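Local coordinates for protein predicted metal-dependent hydrolase of the TIM-barrel fold (Lactobacillus casei, PDB 2QPX) that probably acts as a zinc-dependent hydrolase of the amidohydrolase type, holding two metal ions in a TIM-barrel active site, although its substrate is unknown, at residues 14-19 and 313-318; 286-291 and 323-328; 95-100 and 121-126. One frame throughout, in Å; residues are numbered along the deposited sequence. Where two conformers were deposited one is given.

From the N terminus, strand 14-19 comes first, and its partner 313-318 arrives almost 300 residues later; contact 1 thus closes the longest loop, joining the first strand of the barrel to the end of the last. Nested inside that loop, contact 3 closes early: strand 95-100 pairs with 121-126 after a short excursion through helix 113-120. Contact 2 opens at 286-291, before contact 1 has closed, and closes at 323-328, after it, so the two cross along the chain. In space they meet where Asn291 reaches the backbone of Ser317. Contact 1 and contact 3 share a sheet through neighbouring strands 14-19 and 95-101, while Tyr326 of contact 2 packs on Phe95 and Leu98.

Contact 1: 14-19 and 313-318; sequences LLDHHC and ILFASD. With ZN (zinc ion), chain B.
The His17 ring lies between two aliphatic groups: Leu314 CD1 sits over the centre of one face, 3.7 Å from the ring centroid, and His18 CB covers the opposite face. At its edge, in plane, is Phe315 O, 3.3 Å from His17 CD2. A flat, polar-edged residue suits this buried slot, since His17 ND1 bonds Tyr368 OH and NE2 bonds Asp285 OD2. Phe315 offers a face to Leu14, whose CD2 rests 3.9 Å from Phe315 CG, offset toward the rim. His18 CG stands opposite the backbone N (chi1 176°), carrying the ring out beside the Asp318 carboxylate, their planes 30° apart; His18 NE2 and Asp318 OD1 each bind zinc at 2.1 Å, and His20, carboxylated Lys167 and a water complete the site. With NE2 on zinc and ND1 on Gln226, both nitrogens hold the ring's rotation fixed. Asp16 OD2 takes Ser317 OG at 2.5 Å on its syn lone pair, and OD1 takes Ser317 N at 2.8 Å from above the carboxylate plane. A water lies within bonding distance of Leu15 O and Phe315 O. In this seam of the amidohydrolase barrel, strand 14-19, beside strand 95-101, meets the chain leaving strand 313-314, and helix 323-342 packs on Asp16 and Ser317.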
loop_
_atom_site.group_PDB
_atom_site.type_symbol
_atom_site.label_atom_id
_atom_site.label_comp_id
_atom_site.label_asym_id
_atom_site.label_seq_id
_atom_site.Cartn_x
_atom_site.Cartn_y
_atom_site.Cartn_z
ATOM N N LEU A 14 -20.524 -0.015 22.103
ATOM C CA LEU A 14 -20.335 -0.080 20.631
ATOM C C LEU A 14 -21.644 0.102 19.935
ATOM O O LEU A 14 -22.619 -0.584 20.251
ATOM C CB LEU A 14 -19.734 -1.448 20.222
ATOM C CG LEU A 14 -18.354 -1.790 20.789
ATOM C CD1 LEU A 14 -18.031 -3.273 20.544
ATOM C CD2 LEU A 14 -17.246 -0.855 20.218
ATOM N N LEU A 15 -21.660 1.004 18.952
ATOM C CA LEU A 15 -22.789 1.118 18.028
ATOM C C LEU A 15 -22.264 0.523 16.726
ATOM O O LEU A 15 -21.398 1.121 16.084
ATOM C CB LEU A 15 -23.234 2.567 17.857
ATOM C CG LEU A 15 -24.628 2.791 17.263
ATOM C CD1 LEU A 15 -24.996 4.301 17.211
ATOM C CD2 LEU A 15 -24.843 2.107 15.851
ATOM N N ASP A 16 -22.764 -0.660 16.387
ATOM C CA ASP A 16 -22.270 -1.373 15.201
ATOM C C ASP A 16 -23.058 -0.836 14.008
ATOM O O ASP A 16 -24.164 -1.298 13.713
ATOM C CB ASP A 16 -22.470 -2.882 15.344
ATOM C CG ASP A 16 -21.628 -3.698 14.371
ATOM O OD1 ASP A 16 -21.165 -3.131 13.348
ATOM O OD2 ASP A 16 -21.494 -4.932 14.638
ATOM N N HIS A 17 -22.448 0.123 13.307
ATOM C CA HIS A 17 -23.200 0.905 12.302
ATOM C C HIS A 17 -23.415 0.170 10.975
ATOM O O HIS A 17 -24.198 0.647 10.148
ATOM C CB HIS A 17 -22.592 2.306 12.081
ATOM C CG HIS A 17 -21.521 2.296 11.063
ATOM N ND1 HIS A 17 -21.740 2.704 9.763
ATOM C CD2 HIS A 17 -20.247 1.825 11.121
ATOM C CE1 HIS A 17 -20.652 2.441 9.058
ATOM N NE2 HIS A 17 -19.721 1.926 9.852
ATOM N N HIS A 18 -22.726 -0.950 10.772
ATOM C CA HIS A 18 -22.914 -1.751 9.589
ATOM C C HIS A 18 -22.661 -3.218 9.887
ATOM O O HIS A 18 -21.507 -3.621 10.100
ATOM C CB HIS A 18 -22.000 -1.301 8.448
ATOM C CG HIS A 18 -22.131 -2.185 7.253
ATOM N ND1 HIS A 18 -23.145 -2.049 6.329
ATOM C CD2 HIS A 18 -21.419 -3.268 6.879
ATOM C CE1 HIS A 18 -23.030 -3.002 5.412
ATOM N NE2 HIS A 18 -22.004 -3.770 5.736
ATOM N N CYS A 19 -23.721 -4.017 9.807
ATOM C CA CYS A 19 -23.616 -5.452 10.051
ATOM C C CYS A 19 -24.793 -6.148 9.373
ATOM O O CYS A 19 -25.526 -5.538 8.604
ATOM C CB CYS A 19 -23.496 -5.728 11.563
ATOM S SG CYS A 19 -24.885 -5.058 12.517
ATOM N N ILE A 313 -13.562 8.151 11.893
ATOM C CA ILE A 313 -13.425 6.688 11.852
ATOM C C ILE A 313 -14.455 6.077 12.822
ATOM O O ILE A 313 -14.681 6.592 13.910
ATOM C CB ILE A 313 -11.939 6.185 12.010
ATOM C CG1 ILE A 313 -11.816 4.704 11.581
ATOM C CG2 ILE A 313 -11.423 6.446 13.413
ATOM C CD1 ILE A 313 -10.361 4.139 11.493
ATOM N N LEU A 314 -15.104 4.998 12.388
ATOM C CA LEU A 314 -16.226 4.376 13.124
ATOM C C LEU A 314 -15.912 2.910 13.410
ATOM O O LEU A 314 -15.209 2.255 12.654
ATOM C CB LEU A 314 -17.514 4.388 12.276
ATOM C CG LEU A 314 -17.939 5.722 11.654
ATOM C CD1 LEU A 314 -19.207 5.556 10.778
ATOM C CD2 LEU A 314 -18.143 6.797 12.728
ATOM N N PHE A 315 -16.472 2.388 14.498
ATOM C CA PHE A 315 -16.559 0.940 14.685
ATOM C C PHE A 315 -17.707 0.342 13.847
ATOM O O PHE A 315 -18.840 0.819 13.879
ATOM C CB PHE A 315 -16.843 0.545 16.135
ATOM C CG PHE A 315 -17.140 -0.910 16.297
ATOM C CD1 PHE A 315 -16.130 -1.849 16.165
ATOM C CD2 PHE A 315 -18.439 -1.350 16.491
ATOM C CE1 PHE A 315 -16.408 -3.186 16.247
ATOM C CE2 PHE A 315 -18.731 -2.716 16.553
ATOM C CZ PHE A 315 -17.721 -3.602 16.463
ATOM N N ALA A 316 -17.388 -0.747 13.140
ATOM C CA ALA A 316 -18.374 -1.686 12.643
ATOM C C ALA A 316 -17.741 -3.056 12.611
ATOM O O ALA A 316 -16.528 -3.181 12.547
ATOM C CB ALA A 316 -18.902 -1.339 11.221
ATOM N N SER A 317 -18.579 -4.090 12.675
ATOM C CA SER A 317 -18.128 -5.479 12.519
ATOM C C SER A 317 -18.225 -6.029 11.101
ATOM O O SER A 317 -17.429 -6.877 10.693
ATOM C CB SER A 317 -18.944 -6.402 13.451
ATOM O OG SER A 317 -20.302 -6.470 13.037
ATOM N N ASP A 318 -19.207 -5.563 10.336
ATOM C CA ASP A 318 -19.594 -6.236 9.096
ATOM C C ASP A 318 -19.960 -7.712 9.325
ATOM O O ASP A 318 -19.916 -8.524 8.384
ATOM C CB ASP A 318 -18.532 -6.114 7.952
ATOM C CG ASP A 318 -19.143 -6.377 6.594
ATOM O OD1 ASP A 318 -20.317 -6.053 6.400
ATOM O OD2 ASP A 318 -18.474 -6.882 5.674
HETATM ZN ZN ZN B . -21.570 -5.599 4.786
HETATM O O HOH W 1 -19.721 3.085 15.216
HETATM O O HOH W 2 -20.101 -6.469 3.615
#

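Contact 2: 286-291 and 323-328; sequences ISLLDN and PEMYGL
Asn291 ND2 donates to Met325 O across 3.2 Å along an almost straight path (175° at the hydrogen). The acceptor lies in the amide plane of Asn291, but the donor stands 46° out of the Met325 carbonyl plane, so the approach is over the peptide and not on a lone pair. The same ND2 lies 3.4 Å from Met325 CG. An amide suits this place because its two N-H groups can serve two carbonyls: ND2 also bonds to Ser317 O, its stronger partner. Met325, a selenomethionine here, runs extended from a CG placed opposite its backbone N (chi1 -176°), and the long, flexible chain brings CE to 3.7 Å from Leu288 CD1. Beside this pair, Leu328 CD2 touches Asn291 O at 3.4 Å.

In the TIM barrel the contact joins two neighbouring beta-alpha connections: residues 286-291 follow strand 282-285, and helix 323-342 follows strand 313-314. Leu288 occupies the N-cap position of helix 289-292, where its side chain also packs against the zinc ligand Asp318, so the leucine presents an apolar surface beside the metal site. Farther out, in the conformer given, Ser287 OG bonds Asp285 and ND1 of His264, a ligand of the second zinc, which would help to orient that imidazole. On the outer side, Phe59 of helix 54-66 covers both Met325 and Leu328, and Leu328 extends the apolar packing to Phe346 of the second subunit.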
loop_
_atom_site.group_PDB
_atom_site.type_symbol
_atom_site.label_atom_id
_atom_site.label_comp_id
_atom_site.label_asym_id
_atom_site.label_seq_id
_atom_site.Cartn_x
_atom_site.Cartn_y
_atom_site.Cartn_z
ATOM N N ILE A 286 -13.045 0.051 9.402
ATOM C CA ILE A 286 -12.182 -1.078 8.970
ATOM C C ILE A 286 -12.827 -2.421 9.325
ATOM O O ILE A 286 -12.202 -3.406 9.645
ATOM C CB ILE A 286 -10.748 -0.984 9.516
ATOM C CG1 ILE A 286 -10.741 -0.953 11.064
ATOM C CG2 ILE A 286 -10.027 0.240 8.914
ATOM C CD1 ILE A 286 -9.366 -1.318 11.707
ATOM N N SER A 287 -14.153 -2.426 9.230
ATOM C CA SER A 287 -14.971 -3.624 9.372
ATOM C C SER A 287 -14.556 -4.690 8.315
ATOM O O SER A 287 -13.934 -4.372 7.295
ATOM C CB SER A 287 -16.430 -3.232 9.303
ATOM O OG SER A 287 -16.777 -2.833 7.989
ATOM N N LEU A 288 -14.840 -5.966 8.605
ATOM C CA LEU A 288 -14.467 -7.101 7.739
ATOM C C LEU A 288 -12.981 -7.464 7.789
ATOM O O LEU A 288 -12.632 -8.636 7.968
ATOM C CB LEU A 288 -14.983 -6.898 6.292
ATOM C CG LEU A 288 -15.169 -8.226 5.521
ATOM C CD1 LEU A 288 -16.236 -9.168 6.188
ATOM C CD2 LEU A 288 -15.514 -7.954 4.029
ATOM N N LEU A 289 -12.104 -6.485 7.627
ATOM C CA LEU A 289 -10.718 -6.659 8.006
ATOM C C LEU A 289 -10.602 -6.979 9.517
ATOM O O LEU A 289 -9.885 -7.922 9.876
ATOM C CB LEU A 289 -9.888 -5.423 7.622
ATOM C CG LEU A 289 -8.369 -5.468 7.933
ATOM C CD1 LEU A 289 -8.033 -5.258 9.423
ATOM C CD2 LEU A 289 -7.648 -6.726 7.419
ATOM N N ASP A 290 -11.368 -6.257 10.363
ATOM C CA ASP A 290 -11.082 -6.296 11.752
ATOM C C ASP A 290 -11.313 -7.696 12.336
ATOM O O ASP A 290 -10.562 -8.103 13.220
ATOM C CB ASP A 290 -11.744 -5.127 12.548
ATOM C CG ASP A 290 -13.265 -4.980 12.417
ATOM O OD1 ASP A 290 -13.956 -5.851 11.813
ATOM O OD2 ASP A 290 -13.762 -3.909 12.997
ATOM N N ASN A 291 -12.323 -8.422 11.807
ATOM C CA ASN A 291 -12.652 -9.819 12.209
ATOM C C ASN A 291 -12.063 -10.885 11.287
ATOM O O ASN A 291 -11.596 -11.914 11.761
ATOM C CB ASN A 291 -14.152 -10.082 12.397
ATOM C CG ASN A 291 -15.060 -9.376 11.383
ATOM O OD1 ASN A 291 -14.610 -8.919 10.335
ATOM N ND2 ASN A 291 -16.376 -9.287 11.702
ATOM N N PRO A 323 -22.789 -14.957 16.399
ATOM C CA PRO A 323 -22.253 -13.925 17.288
ATOM C C PRO A 323 -20.748 -13.915 17.423
ATOM O O PRO A 323 -20.181 -12.873 17.745
ATOM C CB PRO A 323 -22.956 -14.188 18.618
ATOM C CG PRO A 323 -23.302 -15.675 18.567
ATOM C CD PRO A 323 -23.691 -15.891 17.116
ATOM N N GLU A 324 -20.097 -15.043 17.156
ATOM C CA GLU A 324 -18.619 -15.053 17.170
ATOM C C GLU A 324 -18.009 -14.033 16.219
ATOM O O GLU A 324 -16.938 -13.490 16.509
ATOM C CB GLU A 324 -18.054 -16.426 16.805
ATOM C CG GLU A 324 -18.326 -17.516 17.808
ATOM C CD GLU A 324 -19.660 -18.256 17.637
ATOM O OE1 GLU A 324 -20.589 -17.767 16.980
ATOM O OE2 GLU A 324 -19.805 -19.327 18.276
HETATM N N MSE A 325 -18.637 -13.818 15.066
HETATM C CA MSE A 325 -18.057 -12.904 14.109
HETATM C C MSE A 325 -18.197 -11.479 14.631
HETATM O O MSE A 325 -17.307 -10.654 14.428
HETATM C CB MSE A 325 -18.692 -13.062 12.734
HETATM C CG MSE A 325 -18.070 -12.201 11.623
HETATM SE SE MSE A 325 -18.700 -12.692 9.882
HETATM C CE MSE A 325 -17.703 -11.352 8.834
ATOM N N TYR A 326 -19.340 -11.172 15.273
ATOM C CA TYR A 326 -19.481 -9.896 15.931
ATOM C C TYR A 326 -18.445 -9.719 17.061
ATOM O O TYR A 326 -17.773 -8.658 17.182
ATOM C CB TYR A 326 -20.882 -9.777 16.543
ATOM C CG TYR A 326 -21.992 -9.424 15.542
ATOM C CD1 TYR A 326 -22.678 -10.390 14.832
ATOM C CD2 TYR A 326 -22.321 -8.083 15.304
ATOM C CE1 TYR A 326 -23.672 -10.037 13.937
ATOM C CE2 TYR A 326 -23.326 -7.721 14.423
ATOM C CZ TYR A 326 -24.002 -8.699 13.761
ATOM O OH TYR A 326 -24.995 -8.297 12.908
ATOM N N GLY A 327 -18.347 -10.734 17.915
ATOM C CA GLY A 327 -17.415 -10.684 19.040
ATOM C C GLY A 327 -15.971 -10.505 18.624
ATOM O O GLY A 327 -15.233 -9.737 19.266
ATOM N N LEU A 328 -15.547 -11.241 17.602
ATOM C CA LEU A 328 -14.141 -11.142 17.173
ATOM C C LEU A 328 -13.795 -9.742 16.658
ATOM O O LEU A 328 -12.748 -9.186 16.976
ATOM C CB LEU A 328 -13.756 -12.207 16.154
ATOM C CG LEU A 328 -12.268 -12.292 15.779
ATOM C CD1 LEU A 328 -11.438 -12.535 16.996
ATOM C CD2 LEU A 328 -12.045 -13.403 14.735
#

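Contact 3: 95-100 and 121-126; sequences FKELLI and GIPVKA. With EDO (1,2-ethanediol), chain D.
Ile122 pushes its CD1 between Phe95 and Leu98, 3.6 Å from Phe95 CB and 4.0 Å from Leu98 CD2, within a parallel beta-alpha-beta unit of the barrel, where the chain leaves helix 113-120 for strand 124-127. With CG1 of Ile122 set between its backbone N and carbonyl carbon (chi1 54°), the long branch points at the neighbouring strand, while the short one, CG2, lies against Phe95 O. Ile100 CD1 meets Val124 CG1 at 3.5 Å. Branched apolar residues suit this face, for Val124 also packs against helix 113-120 and Leu98 reaches Tyr326 of helix 323-342.

The two strands run parallel, the axes of these short segments diverging by 22°. Leu98 N donates to Pro123 O, Leu98 O accepts from Lys125 N at 2.9 Å, and Ile100 N continues to Lys125 O at 2.8 Å. Pro123 still accepts through its carbonyl but has no N-H for Lys96 O, against which its CD packs at 3.4 Å, so regular pairing begins beyond it.

On the other face, Leu99 CD2 rests on Lys125 CB, and Glu97 OE2 lies along the lysine's methylenes; its distance of 4.1 Å from Lys125 NZ is too long for a salt bridge, and that amine pairs instead with Glu373. At the outer edge a 1,2-ethanediol, probably from the crystallisation liquor, takes Val124 N on O2 and donates O1 to Val124 O at 2.6 Å.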
loop_
_atom_site.group_PDB
_atom_site.type_symbol
_atom_site.label_atom_id
_atom_site.label_comp_id
_atom_site.label_asym_id
_atom_site.label_seq_id
_atom_site.Cartn_x
_atom_site.Cartn_y
_atom_site.Cartn_z
ATOM N N PHE A 95 -21.898 -4.184 23.133
ATOM C CA PHE A 95 -22.705 -3.729 22.001
ATOM C C PHE A 95 -23.999 -3.113 22.519
ATOM O O PHE A 95 -24.662 -3.682 23.390
ATOM C CB PHE A 95 -23.056 -4.884 21.073
ATOM C CG PHE A 95 -21.946 -5.365 20.159
ATOM C CD1 PHE A 95 -20.977 -6.250 20.606
ATOM C CD2 PHE A 95 -21.896 -4.974 18.822
ATOM C CE1 PHE A 95 -20.025 -6.774 19.763
ATOM C CE2 PHE A 95 -20.934 -5.506 17.978
ATOM C CZ PHE A 95 -19.989 -6.367 18.436
ATOM N N LYS A 96 -24.372 -1.967 21.976
ATOM C CA LYS A 96 -25.634 -1.314 22.360
ATOM C C LYS A 96 -26.644 -1.142 21.238
ATOM O O LYS A 96 -27.808 -0.884 21.502
ATOM C CB LYS A 96 -25.369 0.033 23.040
ATOM C CG LYS A 96 -24.617 -0.089 24.373
ATOM C CD LYS A 96 -25.370 -0.888 25.419
ATOM C CE LYS A 96 -24.521 -0.958 26.698
ATOM N NZ LYS A 96 -25.268 -1.667 27.754
ATOM N N GLU A 97 -26.234 -1.284 19.976
ATOM C CA GLU A 97 -27.178 -1.207 18.848
ATOM C C GLU A 97 -26.526 -1.837 17.627
ATOM O O GLU A 97 -25.322 -1.710 17.473
ATOM C CB GLU A 97 -27.591 0.235 18.557
ATOM C CG GLU A 97 -28.770 0.346 17.601
ATOM C CD GLU A 97 -29.187 1.739 17.289
ATOM O OE1 GLU A 97 -28.327 2.638 17.327
ATOM O OE2 GLU A 97 -30.402 1.913 17.000
ATOM N N LEU A 98 -27.340 -2.477 16.787
ATOM C CA LEU A 98 -26.933 -2.981 15.489
ATOM C C LEU A 98 -27.719 -2.295 14.400
ATOM O O LEU A 98 -28.943 -2.234 14.468
ATOM C CB LEU A 98 -27.199 -4.470 15.388
ATOM C CG LEU A 98 -26.602 -5.381 16.494
ATOM C CD1 LEU A 98 -26.938 -6.857 16.157
ATOM C CD2 LEU A 98 -25.130 -5.115 16.817
ATOM N N LEU A 99 -27.020 -1.814 13.365
ATOM C CA LEU A 99 -27.676 -1.339 12.150
ATOM C C LEU A 99 -27.377 -2.356 11.044
ATOM O O LEU A 99 -26.240 -2.469 10.586
ATOM C CB LEU A 99 -27.204 0.069 11.767
ATOM C CG LEU A 99 -27.112 1.116 12.884
ATOM C CD1 LEU A 99 -26.736 2.507 12.332
ATOM C CD2 LEU A 99 -28.416 1.166 13.666
ATOM N N ILE A 100 -28.398 -3.102 10.641
ATOM C CA ILE A 100 -28.275 -4.228 9.733
ATOM C C ILE A 100 -28.658 -3.814 8.297
ATOM O O ILE A 100 -29.751 -3.295 8.037
ATOM C CB ILE A 100 -29.143 -5.413 10.150
ATOM C CG1 ILE A 100 -28.534 -6.056 11.427
ATOM C CG2 ILE A 100 -29.304 -6.422 9.009
ATOM C CD1 ILE A 100 -29.275 -7.249 12.004
ATOM N N GLY A 121 -30.445 -8.848 22.578
ATOM C CA GLY A 121 -30.703 -8.037 23.762
ATOM C C GLY A 121 -30.535 -6.530 23.639
ATOM O O GLY A 121 -30.480 -5.817 24.666
ATOM N N ILE A 122 -30.466 -6.042 22.395
ATOM C CA ILE A 122 -30.233 -4.637 22.114
ATOM C C ILE A 122 -31.044 -4.261 20.883
ATOM O O ILE A 122 -31.432 -5.123 20.110
ATOM C CB ILE A 122 -28.713 -4.332 21.914
ATOM C CG1 ILE A 122 -28.089 -5.226 20.838
ATOM C CG2 ILE A 122 -27.931 -4.461 23.270
ATOM C CD1 ILE A 122 -26.647 -4.876 20.458
ATOM N N PRO A 123 -31.285 -2.955 20.697
ATOM C CA PRO A 123 -32.024 -2.535 19.507
ATOM C C PRO A 123 -31.310 -2.817 18.186
ATOM O O PRO A 123 -30.074 -2.775 18.108
ATOM C CB PRO A 123 -32.218 -1.038 19.716
ATOM C CG PRO A 123 -31.210 -0.647 20.740
ATOM C CD PRO A 123 -31.018 -1.840 21.615
ATOM N N VAL A 124 -32.117 -3.071 17.158
ATOM C CA VAL A 124 -31.644 -3.443 15.819
ATOM C C VAL A 124 -32.480 -2.650 14.816
ATOM O O VAL A 124 -33.717 -2.686 14.880
ATOM C CB VAL A 124 -31.810 -4.968 15.557
ATOM C CG1 VAL A 124 -31.376 -5.354 14.126
ATOM C CG2 VAL A 124 -31.046 -5.781 16.628
ATOM N N LYS A 125 -31.816 -1.898 13.940
ATOM C CA LYS A 125 -32.488 -1.104 12.913
ATOM C C LYS A 125 -31.954 -1.484 11.530
ATOM O O LYS A 125 -30.899 -2.124 11.401
ATOM C CB LYS A 125 -32.298 0.375 13.153
ATOM C CG LYS A 125 -32.619 0.782 14.610
ATOM C CD LYS A 125 -33.637 1.795 14.756
ATOM C CE LYS A 125 -33.886 2.110 16.240
ATOM N NZ LYS A 125 -34.059 3.614 16.470
ATOM N N ALA A 126 -32.695 -1.089 10.500
ATOM C CA ALA A 126 -32.411 -1.466 9.109
ATOM C C ALA A 126 -31.734 -0.341 8.324
ATOM O O ALA A 126 -32.108 0.840 8.403
ATOM C CB ALA A 126 -33.736 -1.827 8.391
HETATM C C1 EDO D . -36.138 -4.050 16.152
HETATM O O1 EDO D . -36.282 -2.847 15.363
HETATM C C2 EDO D . -36.201 -3.675 17.621
HETATM O O2 EDO D . -35.074 -2.888 18.030
#